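PDB 6TO1: minor fimbrium subunit Mfa5 from Porphyromonas gingivalis ATCC 33277, which serves as an accessory subunit of the minor fimbriae, surface pili that mediate biofilm formation and adhesion to host cells and to other oral bacteria. Local coordinates for residues Glu240-Asp251 against Ser305-Ile316. Numbering follows the deposited sequence.
Sequences EQYPVKNVTTAD and SKFDYSNLSARI
The ammonium group of K306 is gripped by two acceptors of 240-251: NZ gives hydrogen bonds to OD2 of D251 (2.8 Å), part of a salt bridge, and to the carbonyl O of K245 (2.9 Å). A bend at chi2 (-89°) carries the chain of K306 past CG1 of V244 to reach them. D251 OD2 also accepts from T248 N, so one carboxylate oxygen ties the lysine to the turn that ends 240-251. This illustrates how two loops without regular strands can be locked together: a single beta bridge, V244 with F307, flanked by side-chain clamps. At the bridge K245 N donates to K306 O (2.7 Å), and D308 N to P243 O (3.0 Å).

The second clamp is E240 with R315, whose guanidinium grips side-on, NE to OE1 (2.8 Å, nearly straight at 174°) and NH2 to the syn lone pair of OE2. NE meets OE1 from above the carboxylate plane, the two flat groups being turned 51° apart. The Y242 hydroxyl donates to L312 O (2.7 Å), which lies in the ring plane at its edge, within the type I turn from N311 to A314. CD2 of Y242 touches CD1 of Y309 (3.7 Å), the rings being steeply inclined, while P243 rests on A314 and I316.

Within the von Willebrand factor A domain, the side chain of E240 lies about 8 Å from the bound magnesium ion. Helix 209-220 packs against Q241, F307, Y309 and L312, helix 340-353 against Q241, F307 and Y309, and Y338 of strand 336-338 against Q241, V247 and I316.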
loop_
_atom_site.group_PDB
_atom_site.type_symbol
_atom_site.label_atom_id
_atom_site.label_comp_id
_atom_site.label_asym_id
_atom_site.label_seq_id
_atom_site.Cartn_x
_atom_site.Cartn_y
_atom_site.Cartn_z
ATOM N N GLU A 240 5.256 39.547 23.892
ATOM C CA GLU A 240 5.711 38.960 25.151
ATOM C C GLU A 240 6.650 37.805 24.844
ATOM O O GLU A 240 6.526 37.160 23.798
ATOM C CB GLU A 240 4.546 38.424 25.991
ATOM C CG GLU A 240 3.454 39.458 26.277
ATOM C CD GLU A 240 3.668 40.214 27.574
ATOM O OE1 GLU A 240 4.628 39.911 28.320
ATOM O OE2 GLU A 240 2.873 41.150 27.845
ATOM N N GLN A 241 7.560 37.518 25.772
ATOM C CA GLN A 241 8.468 36.392 25.609
ATOM C C GLN A 241 8.991 35.937 26.966
ATOM O O GLN A 241 8.762 36.570 28.003
ATOM C CB GLN A 241 9.626 36.754 24.670
ATOM C CG GLN A 241 10.671 37.648 25.302
ATOM C CD GLN A 241 11.935 37.743 24.463
ATOM O OE1 GLN A 241 11.983 38.448 23.473
ATOM N NE2 GLN A 241 12.954 37.008 24.854
ATOM N N TYR A 242 9.734 34.816 26.938
ATOM C CA TYR A 242 10.327 34.300 28.154
ATOM C C TYR A 242 11.660 34.983 28.452
ATOM O O TYR A 242 12.379 35.408 27.535
ATOM C CB TYR A 242 10.566 32.785 28.053
ATOM C CG TYR A 242 9.292 31.977 28.043
ATOM C CD1 TYR A 242 8.321 32.179 29.024
ATOM C CD2 TYR A 242 9.054 31.027 27.053
ATOM C CE1 TYR A 242 7.158 31.462 29.024
ATOM C CE2 TYR A 242 7.880 30.293 27.037
ATOM C CZ TYR A 242 6.931 30.530 28.025
ATOM O OH TYR A 242 5.767 29.820 28.030
ATOM N N PRO A 243 12.043 35.006 29.726
ATOM C CA PRO A 243 13.333 35.588 30.101
ATOM C C PRO A 243 14.503 34.836 29.498
ATOM O O PRO A 243 14.452 33.624 29.273
ATOM C CB PRO A 243 13.356 35.464 31.632
ATOM C CG PRO A 243 11.937 35.267 32.040
ATOM C CD PRO A 243 11.267 34.556 30.899
ATOM N N VAL A 244 15.574 35.573 29.278
ATOM C CA VAL A 244 16.833 35.039 28.782
ATOM C C VAL A 244 17.787 34.884 29.968
ATOM O O VAL A 244 18.056 35.851 30.685
ATOM C CB VAL A 244 17.435 35.964 27.717
ATOM C CG1 VAL A 244 18.837 35.501 27.331
ATOM C CG2 VAL A 244 16.542 36.064 26.472
ATOM N N LYS A 245 18.337 33.690 30.132
ATOM C CA LYS A 245 19.246 33.389 31.230
ATOM C C LYS A 245 20.618 33.975 30.975
ATOM O O LYS A 245 21.111 33.971 29.836
ATOM C CB LYS A 245 19.384 31.877 31.411
ATOM C CG LYS A 245 18.106 31.174 31.726
ATOM C CD LYS A 245 18.432 29.689 31.977
ATOM C CE LYS A 245 17.346 28.991 32.754
ATOM N NZ LYS A 245 17.729 27.570 33.073
ATOM N N ASN A 246 21.215 34.507 32.046
ATOM C CA ASN A 246 22.547 35.106 32.007
ATOM C C ASN A 246 22.705 36.007 30.795
ATOM O O ASN A 246 23.638 35.877 30.002
ATOM C CB ASN A 246 23.628 34.033 32.019
ATOM C CG ASN A 246 23.543 33.150 33.234
ATOM O OD1 ASN A 246 23.441 31.928 33.125
ATOM N ND2 ASN A 246 23.566 33.768 34.403
ATOM N N VAL A 247 21.781 36.958 30.664
ATOM C CA VAL A 247 21.705 37.732 29.435
ATOM C C VAL A 247 22.931 38.628 29.311
ATOM O O VAL A 247 23.430 39.193 30.302
ATOM C CB VAL A 247 20.395 38.536 29.395
ATOM C CG1 VAL A 247 20.348 39.553 30.560
ATOM C CG2 VAL A 247 20.219 39.199 28.035
ATOM N N THR A 248 23.447 38.736 28.087
ATOM C CA THR A 248 24.576 39.605 27.767
ATOM C C THR A 248 24.256 40.368 26.489
ATOM O O THR A 248 23.318 40.030 25.766
ATOM C CB THR A 248 25.895 38.857 27.524
ATOM O OG1 THR A 248 25.903 38.312 26.194
ATOM C CG2 THR A 248 26.118 37.753 28.548
ATOM N N THR A 249 25.094 41.360 26.164
ATOM C CA THR A 249 24.885 42.126 24.940
ATOM C C THR A 249 24.993 41.246 23.703
ATOM O O THR A 249 24.492 41.625 22.633
ATOM C CB THR A 249 25.891 43.286 24.838
ATOM O OG1 THR A 249 27.236 42.793 24.971
ATOM C CG2 THR A 249 25.603 44.333 25.910
ATOM N N ALA A 250 25.640 40.091 23.814
ATOM C CA ALA A 250 25.813 39.218 22.662
ATOM C C ALA A 250 24.541 38.460 22.320
ATOM O O ALA A 250 24.502 37.769 21.305
ATOM C CB ALA A 250 26.955 38.228 22.896
ATOM N N ASP A 251 23.504 38.584 23.133
ATOM C CA ASP A 251 22.221 37.962 22.870
ATOM C C ASP A 251 21.326 38.845 22.008
ATOM O O ASP A 251 20.149 38.517 21.811
ATOM C CB ASP A 251 21.562 37.637 24.206
ATOM C CG ASP A 251 22.357 36.627 25.012
ATOM O OD1 ASP A 251 23.048 35.790 24.380
ATOM O OD2 ASP A 251 22.265 36.653 26.258
ATOM N N SER A 305 18.989 26.445 25.683
ATOM C CA SER A 305 19.414 26.585 27.069
ATOM C C SER A 305 19.423 28.034 27.547
ATOM O O SER A 305 19.508 28.278 28.764
ATOM C CB SER A 305 20.811 25.963 27.234
ATOM O OG SER A 305 21.760 26.673 26.456
ATOM N N LYS A 306 19.289 28.991 26.647
ATOM C CA LYS A 306 19.268 30.392 27.039
ATOM C C LYS A 306 17.908 30.872 27.551
ATOM O O LYS A 306 17.839 31.969 28.119
ATOM C CB LYS A 306 19.725 31.244 25.855
ATOM C CG LYS A 306 21.216 31.551 25.872
ATOM C CD LYS A 306 21.430 32.839 26.681
ATOM C CE LYS A 306 22.829 33.296 26.644
ATOM N NZ LYS A 306 23.004 34.345 27.662
ATOM N N PHE A 307 16.825 30.119 27.364
ATOM C CA PHE A 307 15.526 30.580 27.823
ATOM C C PHE A 307 15.154 29.950 29.153
ATOM O O PHE A 307 15.418 28.767 29.401
ATOM C CB PHE A 307 14.430 30.290 26.796
ATOM C CG PHE A 307 14.542 31.109 25.556
ATOM C CD1 PHE A 307 14.229 32.452 25.560
ATOM C CD2 PHE A 307 14.978 30.536 24.370
ATOM C CE1 PHE A 307 14.353 33.213 24.380
ATOM C CE2 PHE A 307 15.089 31.262 23.227
ATOM C CZ PHE A 307 14.764 32.616 23.227
ATOM N N ASP A 308 14.534 30.744 30.013
ATOM C CA ASP A 308 14.014 30.246 31.275
ATOM C C ASP A 308 12.565 29.835 31.051
ATOM O O ASP A 308 11.680 30.682 30.905
ATOM C CB ASP A 308 14.140 31.286 32.384
ATOM C CG ASP A 308 13.687 30.760 33.731
ATOM O OD1 ASP A 308 13.221 29.600 33.838
ATOM O OD2 ASP A 308 13.790 31.551 34.688
ATOM N N TYR A 309 12.331 28.527 31.037
ATOM C CA TYR A 309 11.001 27.977 30.847
ATOM C C TYR A 309 10.383 27.480 32.149
ATOM O O TYR A 309 9.304 26.881 32.124
ATOM C CB TYR A 309 11.048 26.810 29.877
ATOM C CG TYR A 309 11.523 27.075 28.462
ATOM C CD1 TYR A 309 10.762 27.829 27.570
ATOM C CD2 TYR A 309 12.696 26.507 28.002
ATOM C CE1 TYR A 309 11.181 28.019 26.246
ATOM C CE2 TYR A 309 13.121 26.676 26.684
ATOM C CZ TYR A 309 12.347 27.425 25.812
ATOM O OH TYR A 309 12.772 27.589 24.532
ATOM N N SER A 310 11.031 27.729 33.285
ATOM C CA SER A 310 10.582 27.143 34.554
ATOM C C SER A 310 9.159 27.551 34.914
ATOM O O SER A 310 8.431 26.771 35.540
ATOM C CB SER A 310 11.557 27.538 35.665
ATOM O OG SER A 310 11.498 28.937 35.937
ATOM N N ASN A 311 8.746 28.752 34.517
ATOM C CA ASN A 311 7.385 29.265 34.659
ATOM C C ASN A 311 6.875 29.597 33.263
ATOM O O ASN A 311 7.330 30.573 32.662
ATOM C CB ASN A 311 7.379 30.509 35.540
ATOM C CG ASN A 311 6.037 31.178 35.587
ATOM O OD1 ASN A 311 5.047 30.666 35.065
ATOM N ND2 ASN A 311 5.984 32.329 36.225
ATOM N N LEU A 312 5.942 28.793 32.743
ATOM C CA LEU A 312 5.452 29.009 31.378
ATOM C C LEU A 312 4.571 30.254 31.229
ATOM O O LEU A 312 4.197 30.589 30.095
ATOM C CB LEU A 312 4.698 27.780 30.897
ATOM C CG LEU A 312 5.572 26.551 30.654
ATOM C CD1 LEU A 312 4.635 25.431 30.179
ATOM C CD2 LEU A 312 6.696 26.800 29.674
ATOM N N SER A 313 4.263 30.955 32.316
ATOM C CA SER A 313 3.618 32.262 32.259
ATOM C C SER A 313 4.586 33.413 32.527
ATOM O O SER A 313 4.147 34.557 32.701
ATOM C CB SER A 313 2.460 32.323 33.256
ATOM O OG SER A 313 1.518 31.318 32.969
ATOM N N ALA A 314 5.886 33.140 32.574
ATOM C CA ALA A 314 6.852 34.192 32.837
ATOM C C ALA A 314 6.936 35.155 31.654
ATOM O O ALA A 314 6.681 34.798 30.499
ATOM C CB ALA A 314 8.235 33.606 33.125
ATOM N N ARG A 315 7.321 36.386 31.966
ATOM C CA ARG A 315 7.380 37.465 31.000
ATOM C C ARG A 315 8.663 38.256 31.200
ATOM O O ARG A 315 9.256 38.227 32.279
ATOM C CB ARG A 315 6.233 38.470 31.183
ATOM C CG ARG A 315 4.877 37.936 31.235
ATOM C CD ARG A 315 3.985 39.003 31.865
ATOM N NE ARG A 315 3.857 40.158 30.992
ATOM C CZ ARG A 315 3.471 41.367 31.379
ATOM N NH1 ARG A 315 3.158 41.604 32.653
ATOM N NH2 ARG A 315 3.402 42.339 30.486
ATOM N N ILE A 316 9.062 39.006 30.167
ATOM C CA ILE A 316 10.048 40.075 30.301
ATOM C C ILE A 316 9.312 41.399 30.232
ATOM O O ILE A 316 8.573 41.641 29.273
ATOM C CB ILE A 316 11.107 40.045 29.186
ATOM C CG1 ILE A 316 11.831 38.719 29.170
ATOM C CG2 ILE A 316 12.078 41.222 29.359
ATOM C CD1 ILE A 316 12.986 38.694 28.148
HETATM O O HOH W 1 7.410 39.583 27.923
HETATM O O HOH W 2 18.677 26.307 30.662
HETATM O O HOH W 3 15.315 27.053 34.080
HETATM O O HOH W 4 25.445 35.562 25.880
#